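Long-range contacts in tailspike protein (Acinetobacter phage vB_ApiP_P1, PDB 6E1R), which probably recognises and degrades the surface polysaccharide of Acinetobacter baumannii as a trimeric phage tailspike hydrolase, this chain holding the part that lacks the N-terminal region: residues A[173-184]-A[200-211]; A[184-192]-A[240-249]. All coordinates share one frame; numbering follows the deposited sequence.

Contact 1. Residues A[173-184]-A[200-211]; sequences ASTGGTATAFRS and FDRSLRYGIDAN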
loop_
_atom_site.group_PDB
_atom_site.type_symbol
_atom_site.label_atom_id
_atom_site.label_comp_id
_atom_site.label_asym_id
_atom_site.label_seq_id
_atom_site.Cartn_x
_atom_site.Cartn_y
_atom_site.Cartn_z
ATOM N N ALA A 173 -8.795 -33.342 3.318
ATOM C CA ALA A 173 -8.446 -34.472 4.165
ATOM C C ALA A 173 -9.652 -35.393 4.264
ATOM O O ALA A 173 -10.781 -34.928 4.446
ATOM C CB ALA A 173 -8.007 -34.018 5.562
ATOM N N SER A 174 -9.408 -36.700 4.135
ATOM C CA SER A 174 -10.507 -37.658 4.211
ATOM C C SER A 174 -11.114 -37.690 5.606
ATOM O O SER A 174 -12.329 -37.860 5.758
ATOM C CB SER A 174 -10.024 -39.049 3.803
ATOM O OG SER A 174 -9.205 -39.616 4.809
ATOM N N THR A 175 -10.287 -37.534 6.635
ATOM C CA THR A 175 -10.744 -37.455 8.015
ATOM C C THR A 175 -10.547 -36.035 8.523
ATOM O O THR A 175 -9.448 -35.479 8.418
ATOM C CB THR A 175 -9.993 -38.448 8.904
ATOM O OG1 THR A 175 -10.124 -39.770 8.364
ATOM C CG2 THR A 175 -10.555 -38.426 10.318
ATOM N N GLY A 176 -11.611 -35.451 9.068
ATOM C CA GLY A 176 -11.536 -34.079 9.537
ATOM C C GLY A 176 -10.603 -33.940 10.728
ATOM O O GLY A 176 -10.618 -34.746 11.660
ATOM N N GLY A 177 -9.782 -32.893 10.694
ATOM C CA GLY A 177 -8.828 -32.647 11.754
ATOM C C GLY A 177 -7.537 -33.418 11.642
ATOM O O GLY A 177 -6.842 -33.591 12.647
ATOM N N THR A 178 -7.192 -33.887 10.447
ATOM C CA THR A 178 -5.972 -34.643 10.226
ATOM C C THR A 178 -5.239 -34.076 9.019
ATOM O O THR A 178 -5.804 -33.325 8.219
ATOM C CB THR A 178 -6.254 -36.139 10.008
ATOM O OG1 THR A 178 -7.135 -36.306 8.891
ATOM C CG2 THR A 178 -6.886 -36.755 11.247
ATOM N N ALA A 179 -3.959 -34.436 8.918
ATOM C CA ALA A 179 -3.130 -34.152 7.752
ATOM C C ALA A 179 -2.921 -32.660 7.517
ATOM O O ALA A 179 -3.416 -31.818 8.274
ATOM C CB ALA A 179 -3.738 -34.792 6.501
ATOM N N THR A 180 -2.177 -32.337 6.464
ATOM C CA THR A 180 -1.909 -30.963 6.066
ATOM C C THR A 180 -1.415 -30.982 4.629
ATOM O O THR A 180 -1.016 -32.026 4.107
ATOM C CB THR A 180 -0.881 -30.288 6.985
ATOM O OG1 THR A 180 -0.654 -28.944 6.543
ATOM C CG2 THR A 180 0.434 -31.047 6.971
ATOM N N ALA A 181 -1.445 -29.813 3.991
ATOM C CA ALA A 181 -0.956 -29.726 2.621
ATOM C C ALA A 181 0.566 -29.739 2.556
ATOM O O ALA A 181 1.135 -30.289 1.606
ATOM C CB ALA A 181 -1.499 -28.468 1.943
ATOM N N PHE A 182 1.237 -29.149 3.545
ATOM C CA PHE A 182 2.690 -29.064 3.554
ATOM C C PHE A 182 3.209 -29.193 4.978
ATOM O O PHE A 182 2.587 -28.700 5.923
ATOM C CB PHE A 182 3.182 -27.740 2.951
ATOM C CG PHE A 182 2.813 -27.556 1.509
ATOM C CD1 PHE A 182 1.626 -26.934 1.156
ATOM C CD2 PHE A 182 3.656 -28.000 0.505
ATOM C CE1 PHE A 182 1.283 -26.764 -0.172
ATOM C CE2 PHE A 182 3.319 -27.832 -0.824
ATOM C CZ PHE A 182 2.132 -27.212 -1.163
ATOM N N ARG A 183 4.354 -29.857 5.120
ATOM C CA ARG A 183 5.071 -29.914 6.385
ATOM C C ARG A 183 6.560 -29.986 6.084
ATOM O O ARG A 183 6.970 -30.501 5.040
ATOM C CB ARG A 183 4.646 -31.112 7.240
ATOM C CG ARG A 183 4.884 -30.913 8.730
ATOM C CD ARG A 183 4.379 -32.092 9.544
ATOM N NE ARG A 183 2.924 -32.199 9.516
ATOM C CZ ARG A 183 2.114 -31.611 10.390
ATOM N NH1 ARG A 183 2.617 -30.865 11.363
ATOM N NH2 ARG A 183 0.800 -31.767 10.287
ATOM N N SER A 184 7.365 -29.464 7.003
ATOM C CA SER A 184 8.804 -29.360 6.809
ATOM C C SER A 184 9.535 -30.388 7.662
ATOM O O SER A 184 9.192 -30.599 8.831
ATOM C CB SER A 184 9.308 -27.955 7.157
ATOM O OG SER A 184 8.851 -27.002 6.216
ATOM N N PHE A 200 -7.723 -24.288 0.604
ATOM C CA PHE A 200 -7.338 -25.148 1.716
ATOM C C PHE A 200 -8.599 -25.492 2.496
ATOM O O PHE A 200 -9.164 -24.635 3.185
ATOM C CB PHE A 200 -6.292 -24.466 2.597
ATOM C CG PHE A 200 -4.995 -24.196 1.886
ATOM C CD1 PHE A 200 -4.854 -23.087 1.066
ATOM C CD2 PHE A 200 -3.919 -25.058 2.030
ATOM C CE1 PHE A 200 -3.662 -22.842 0.406
ATOM C CE2 PHE A 200 -2.726 -24.817 1.374
ATOM C CZ PHE A 200 -2.597 -23.707 0.561
ATOM N N ASP A 201 -9.041 -26.741 2.376
ATOM C CA ASP A 201 -10.287 -27.165 2.992
ATOM C C ASP A 201 -10.158 -27.180 4.510
ATOM O O ASP A 201 -9.097 -27.481 5.065
ATOM C CB ASP A 201 -10.681 -28.551 2.476
ATOM C CG ASP A 201 -12.126 -28.901 2.777
ATOM O OD1 ASP A 201 -12.452 -29.117 3.962
ATOM O OD2 ASP A 201 -12.936 -28.954 1.827
ATOM N N ARG A 202 -11.262 -26.853 5.184
ATOM C CA ARG A 202 -11.272 -26.804 6.640
ATOM C C ARG A 202 -11.129 -28.181 7.272
ATOM O O ARG A 202 -10.897 -28.267 8.483
ATOM C CB ARG A 202 -12.561 -26.145 7.130
ATOM C CG ARG A 202 -12.372 -25.174 8.281
ATOM C CD ARG A 202 -13.716 -24.752 8.848
ATOM N NE ARG A 202 -14.684 -24.448 7.797
ATOM C CZ ARG A 202 -16.002 -24.496 7.959
ATOM N NH1 ARG A 202 -16.518 -24.842 9.132
ATOM N NH2 ARG A 202 -16.809 -24.203 6.949
ATOM N N SER A 203 -11.263 -29.253 6.487
ATOM C CA SER A 203 -11.046 -30.597 7.004
ATOM C C SER A 203 -9.597 -30.826 7.408
ATOM O O SER A 203 -9.327 -31.704 8.235
ATOM C CB SER A 203 -11.469 -31.634 5.963
ATOM O OG SER A 203 -10.822 -31.406 4.722
ATOM N N LEU A 204 -8.667 -30.061 6.843
ATOM C CA LEU A 204 -7.266 -30.178 7.209
ATOM C C LEU A 204 -7.047 -29.725 8.647
ATOM O O LEU A 204 -7.739 -28.840 9.158
ATOM C CB LEU A 204 -6.402 -29.334 6.271
ATOM C CG LEU A 204 -6.300 -29.765 4.809
ATOM C CD1 LEU A 204 -5.663 -28.658 3.979
ATOM C CD2 LEU A 204 -5.509 -31.058 4.682
ATOM N N ARG A 205 -6.069 -30.350 9.307
ATOM C CA ARG A 205 -5.656 -29.877 10.623
ATOM C C ARG A 205 -4.865 -28.580 10.512
ATOM O O ARG A 205 -5.077 -27.644 11.293
ATOM C CB ARG A 205 -4.838 -30.954 11.335
ATOM C CG ARG A 205 -4.371 -30.562 12.725
ATOM C CD ARG A 205 -5.538 -30.223 13.634
ATOM N NE ARG A 205 -5.086 -29.810 14.959
ATOM C CZ ARG A 205 -4.807 -28.554 15.292
ATOM N NH1 ARG A 205 -4.930 -27.587 14.393
ATOM N NH2 ARG A 205 -4.402 -28.265 16.521
ATOM N N TYR A 206 -3.956 -28.505 9.543
ATOM C CA TYR A 206 -3.228 -27.286 9.224
ATOM C C TYR A 206 -3.296 -27.060 7.723
ATOM O O TYR A 206 -3.108 -28.000 6.946
ATOM C CB TYR A 206 -1.764 -27.368 9.671
ATOM C CG TYR A 206 -1.577 -27.731 11.124
ATOM C CD1 TYR A 206 -1.671 -26.768 12.119
ATOM C CD2 TYR A 206 -1.296 -29.037 11.499
ATOM C CE1 TYR A 206 -1.496 -27.098 13.448
ATOM C CE2 TYR A 206 -1.119 -29.376 12.824
ATOM C CZ TYR A 206 -1.221 -28.404 13.794
ATOM O OH TYR A 206 -1.045 -28.743 15.115
ATOM N N GLY A 207 -3.575 -25.824 7.319
ATOM C CA GLY A 207 -3.536 -25.494 5.910
ATOM C C GLY A 207 -2.133 -25.651 5.365
ATOM O O GLY A 207 -1.907 -26.386 4.399
ATOM N N ILE A 208 -1.178 -24.957 5.984
ATOM C CA ILE A 208 0.239 -25.081 5.659
ATOM C C ILE A 208 1.008 -25.168 6.970
ATOM O O ILE A 208 0.947 -24.243 7.788
ATOM C CB ILE A 208 0.755 -23.902 4.817
ATOM C CG1 ILE A 208 0.056 -23.863 3.457
ATOM C CG2 ILE A 208 2.262 -23.997 4.640
ATOM C CD1 ILE A 208 0.506 -22.719 2.577
ATOM N N ASP A 209 1.726 -26.272 7.176
ATOM C CA ASP A 209 2.534 -26.432 8.379
ATOM C C ASP A 209 4.010 -26.549 8.020
ATOM O O ASP A 209 4.717 -27.419 8.540
ATOM C CB ASP A 209 2.076 -27.651 9.183
ATOM C CG ASP A 209 2.558 -27.613 10.623
ATOM O OD1 ASP A 209 3.276 -26.656 10.988
ATOM O OD2 ASP A 209 2.221 -28.537 11.390
ATOM N N ALA A 210 4.480 -25.685 7.127
ATOM C CA ALA A 210 5.859 -25.691 6.661
ATOM C C ALA A 210 6.497 -24.331 6.919
ATOM O O ALA A 210 5.817 -23.338 7.186
ATOM C CB ALA A 210 5.935 -26.047 5.171
ATOM N N ASN A 211 7.825 -24.294 6.826
ATOM C CA ASN A 211 8.587 -23.069 7.068
ATOM C C ASN A 211 8.592 -22.254 5.781
ATOM O O ASN A 211 9.420 -22.470 4.892
ATOM C CB ASN A 211 10.001 -23.403 7.530
ATOM C CG ASN A 211 10.710 -22.214 8.153
ATOM O OD1 ASN A 211 10.110 -21.163 8.368
ATOM N ND2 ASN A 211 11.995 -22.379 8.449
#

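Contact 2. Residues A[184-192]-A[240-249]; sequences STSNGYLSQ and LGVVGTREPN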
loop_
_atom_site.group_PDB
_atom_site.type_symbol
_atom_site.label_atom_id
_atom_site.label_comp_id
_atom_site.label_asym_id
_atom_site.label_seq_id
_atom_site.Cartn_x
_atom_site.Cartn_y
_atom_site.Cartn_z
ATOM N N SER A 184 7.365 -29.464 7.003
ATOM C CA SER A 184 8.804 -29.360 6.809
ATOM C C SER A 184 9.535 -30.388 7.662
ATOM O O SER A 184 9.192 -30.599 8.831
ATOM C CB SER A 184 9.308 -27.955 7.157
ATOM O OG SER A 184 8.851 -27.002 6.216
ATOM N N THR A 185 10.537 -31.029 7.069
ATOM C CA THR A 185 11.436 -31.915 7.796
ATOM C C THR A 185 12.641 -31.109 8.267
ATOM O O THR A 185 13.329 -30.484 7.451
ATOM C CB THR A 185 11.879 -33.089 6.924
ATOM O OG1 THR A 185 12.395 -32.599 5.680
ATOM C CG2 THR A 185 10.713 -34.026 6.656
ATOM N N SER A 186 12.889 -31.121 9.578
ATOM C CA SER A 186 13.993 -30.372 10.180
ATOM C C SER A 186 13.927 -28.888 9.822
ATOM O O SER A 186 14.940 -28.264 9.498
ATOM C CB SER A 186 15.345 -30.969 9.779
ATOM O OG SER A 186 16.408 -30.295 10.428
ATOM N N ASN A 187 12.720 -28.322 9.885
ATOM C CA ASN A 187 12.477 -26.913 9.562
ATOM C C ASN A 187 12.939 -26.564 8.149
ATOM O O ASN A 187 13.543 -25.515 7.916
ATOM C CB ASN A 187 13.137 -25.992 10.591
ATOM C CG ASN A 187 12.611 -26.215 11.993
ATOM O OD1 ASN A 187 13.336 -26.674 12.875
ATOM N ND2 ASN A 187 11.343 -25.883 12.209
ATOM N N GLY A 188 12.654 -27.452 7.198
ATOM C CA GLY A 188 13.044 -27.205 5.824
ATOM C C GLY A 188 12.300 -26.028 5.224
ATOM O O GLY A 188 11.146 -25.750 5.556
ATOM N N TYR A 189 12.973 -25.332 4.312
ATOM C CA TYR A 189 12.456 -24.097 3.735
ATOM C C TYR A 189 11.550 -24.403 2.547
ATOM O O TYR A 189 11.984 -25.031 1.574
ATOM C CB TYR A 189 13.605 -23.188 3.302
ATOM C CG TYR A 189 13.851 -22.006 4.211
ATOM C CD1 TYR A 189 12.892 -21.590 5.127
ATOM C CD2 TYR A 189 15.043 -21.299 4.146
ATOM C CE1 TYR A 189 13.119 -20.501 5.952
ATOM C CE2 TYR A 189 15.279 -20.215 4.965
ATOM C CZ TYR A 189 14.315 -19.819 5.866
ATOM O OH TYR A 189 14.555 -18.738 6.678
ATOM N N LEU A 190 10.297 -23.957 2.626
ATOM C CA LEU A 190 9.419 -23.896 1.458
ATOM C C LEU A 190 9.650 -22.524 0.840
ATOM O O LEU A 190 8.930 -21.564 1.116
ATOM C CB LEU A 190 7.962 -24.116 1.852
ATOM C CG LEU A 190 7.009 -24.734 0.819
ATOM C CD1 LEU A 190 5.664 -25.055 1.458
ATOM C CD2 LEU A 190 6.818 -23.838 -0.391
ATOM N N SER A 191 10.676 -22.428 0.000
ATOM C CA SER A 191 11.230 -21.150 -0.422
ATOM C C SER A 191 10.882 -20.837 -1.871
ATOM O O SER A 191 10.852 -21.731 -2.723
ATOM C CB SER A 191 12.751 -21.141 -0.245
ATOM O OG SER A 191 13.326 -19.983 -0.823
ATOM N N GLN A 192 10.629 -19.555 -2.135
ATOM C CA GLN A 192 10.414 -19.017 -3.478
ATOM C C GLN A 192 9.301 -19.767 -4.211
ATOM O O GLN A 192 9.478 -20.295 -5.310
ATOM C CB GLN A 192 11.718 -19.025 -4.280
ATOM C CG GLN A 192 12.773 -18.080 -3.721
ATOM C CD GLN A 192 14.017 -18.004 -4.583
ATOM O OE1 GLN A 192 14.185 -18.783 -5.520
ATOM N NE2 GLN A 192 14.896 -17.059 -4.271
ATOM N N LEU A 240 7.152 -22.692 11.463
ATOM C CA LEU A 240 8.099 -22.785 12.563
ATOM C C LEU A 240 9.499 -22.970 11.998
ATOM O O LEU A 240 9.739 -23.895 11.213
ATOM C CB LEU A 240 7.742 -23.936 13.504
ATOM C CG LEU A 240 6.328 -23.903 14.087
ATOM C CD1 LEU A 240 6.165 -24.959 15.171
ATOM C CD2 LEU A 240 5.985 -22.517 14.622
ATOM N N GLY A 241 10.417 -22.098 12.400
ATOM C CA GLY A 241 11.775 -22.169 11.904
ATOM C C GLY A 241 12.820 -22.236 12.997
ATOM O O GLY A 241 12.527 -22.637 14.129
ATOM N N VAL A 242 14.047 -21.843 12.661
ATOM C CA VAL A 242 15.166 -21.802 13.594
ATOM C C VAL A 242 15.723 -20.384 13.589
ATOM O O VAL A 242 15.936 -19.803 12.518
ATOM C CB VAL A 242 16.255 -22.824 13.217
ATOM C CG1 VAL A 242 17.434 -22.736 14.171
ATOM C CG2 VAL A 242 15.680 -24.234 13.194
ATOM N N VAL A 243 15.961 -19.832 14.781
ATOM C CA VAL A 243 16.451 -18.464 14.875
ATOM C C VAL A 243 17.830 -18.371 14.245
ATOM O O VAL A 243 18.714 -19.195 14.514
ATOM C CB VAL A 243 16.473 -18.001 16.340
ATOM C CG1 VAL A 243 17.160 -16.647 16.462
ATOM C CG2 VAL A 243 15.062 -17.936 16.901
ATOM N N GLY A 244 18.018 -17.367 13.395
ATOM C CA GLY A 244 19.306 -17.066 12.794
ATOM C C GLY A 244 19.591 -17.696 11.448
ATOM O O GLY A 244 20.206 -17.065 10.585
ATOM N N THR A 245 19.158 -18.936 11.249
ATOM C CA THR A 245 19.481 -19.681 10.040
ATOM C C THR A 245 18.276 -19.968 9.164
ATOM O O THR A 245 18.400 -19.948 7.939
ATOM C CB THR A 245 20.156 -21.008 10.397
ATOM O OG1 THR A 245 19.311 -21.753 11.283
ATOM C CG2 THR A 245 21.496 -20.754 11.071
ATOM N N ARG A 246 17.114 -20.246 9.751
ATOM C CA ARG A 246 15.935 -20.601 8.960
ATOM C C ARG A 246 14.733 -19.906 9.595
ATOM O O ARG A 246 14.064 -20.467 10.466
ATOM C CB ARG A 246 15.769 -22.113 8.912
ATOM C CG ARG A 246 16.798 -22.757 8.005
ATOM C CD ARG A 246 16.823 -24.268 8.119
ATOM N NE ARG A 246 18.153 -24.809 7.819
ATOM C CZ ARG A 246 18.778 -24.720 6.647
ATOM N NH1 ARG A 246 18.209 -24.103 5.621
ATOM N NH2 ARG A 246 19.988 -25.247 6.503
ATOM N N GLU A 247 14.454 -18.683 9.138
ATOM C CA GLU A 247 13.364 -17.888 9.677
ATOM C C GLU A 247 12.276 -17.678 8.628
ATOM O O GLU A 247 12.583 -17.453 7.452
ATOM C CB GLU A 247 13.878 -16.527 10.158
ATOM C CG GLU A 247 14.982 -16.627 11.204
ATOM C CD GLU A 247 15.593 -15.281 11.546
ATOM O OE1 GLU A 247 15.232 -14.278 10.894
ATOM O OE2 GLU A 247 16.437 -15.224 12.466
ATOM N N PRO A 248 11.001 -17.739 9.016
ATOM C CA PRO A 248 9.924 -17.518 8.041
ATOM C C PRO A 248 9.811 -16.059 7.621
ATOM O O PRO A 248 9.260 -15.239 8.360
ATOM C CB PRO A 248 8.664 -17.983 8.788
ATOM C CG PRO A 248 9.147 -18.639 10.058
ATOM C CD PRO A 248 10.484 -18.054 10.356
ATOM N N ASN A 249 10.300 -15.731 6.426
ATOM C CA ASN A 249 10.411 -14.351 5.979
ATOM C C ASN A 249 9.669 -14.134 4.666
ATOM O O ASN A 249 9.405 -15.074 3.913
ATOM C CB ASN A 249 11.880 -13.951 5.789
ATOM C CG ASN A 249 12.724 -14.212 7.018
ATOM O OD1 ASN A 249 12.230 -14.189 8.144
ATOM N ND2 ASN A 249 14.011 -14.460 6.805
#

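Contact 1. Residues A[173-184]-A[200-211]
Successive coils of the tailspike's parallel beta-helix meet here, 173-184 lying along 200-211, so that Phe182 comes beside Ile208 and Arg183 beside Ala210. At one end, a type II turn from Thr175 to Thr178 hands its Gly177 N to Ser203 O (2.8 Å), while Ala173 N donates to Ser203 OG (3.1 Å). That hydroxyl sits between its own backbone N and carbonyl carbon (chi1 54°), from where it also donates to Asp201 OD1. The same carboxylate oxygen takes Ser203 N on its anti lone pair, in an Asx turn, and is further held by Ser227 N. Arg205 N is shared between Thr178 O and Ala179 O. Thr180 swings OG1 opposite its backbone N (chi1 180°) and hydrogen-bonds Tyr206 O at 2.7 Å from above the carbonyl plane. On the buried side, Leu204 CD2 reaches Ala173 CB (4.0 Å), Ala181 CB abuts the edge of the Phe200 ring at CE2 (3.9 Å), and the Phe182 and Ile208 side chains run side by side. Phe200 in turn stacks on Phe222. Asp209 N then donates to Phe182 O (2.9 Å). At the other end Asn211 N meets Ser184 OG nearly straight (3.0 Å, 165°), and that hydroxyl donates onward to Gly188 O. Irregular backbone bonding at the corners, with apolar side chains from successive coils stacked inward, is characteristic of a parallel beta-helix.

Contact 2. Residues A[184-192]-A[240-249]
The Tyr189 ring carries Arg246 CB over one face, 4.1 Å above its plane and offset toward the rim, while the Glu247 carbonyl lies at its edge. At that edge the phenol OH points to Glu247 O, in a hydrogen bond modelled so short that its detail is doubtful. Phe159 also meets the ring, with the two planes at about 65°. The second flat group is the Asn187 amide. With CG anti to its carbonyl carbon (chi1 -60°), it extends toward the 240-249 loop, where ND2 donates to Leu240 O (2.7 Å) in a bent bond (134°) from above the carbonyl plane, and OD1 rests against Val242 CG2 at 3.4 Å. Arg246 lays its aliphatic CD beside Asn187 O (3.5 Å). Two backbone bonds between Val242 and Arg246, one in each direction, close the 242-246 turn within the loop, and Glu247 OE2 takes Gly244 N (2.8 Å) at its tip. The loop links strand 235-239 to strand 251-254 and leans on the turn leading into strand 189-196; Pro248 packs on Trp269 of strand 267-270, and Asn249 packs on Tyr307 of a neighbouring subunit.

Contact 1 and contact 2 have centres about 18 Å apart and share Ser184, which ends strand 178-184 just before the turn into strand 189-196. The other joint is Asn211: its O probably accepts a hydrogen bond from Leu190 N (2.8 Å), its OD1 packs on Pro248 CG (3.2 Å) and its ND2 weakly bonds Arg246 O. The coil of contact 1 is thereby tied to the surface loop of contact 2. A bound sodium ion is a neighbour of contact 2, lying about 4 Å from the Asn249 side chain and about 11 Å from that of Asn211.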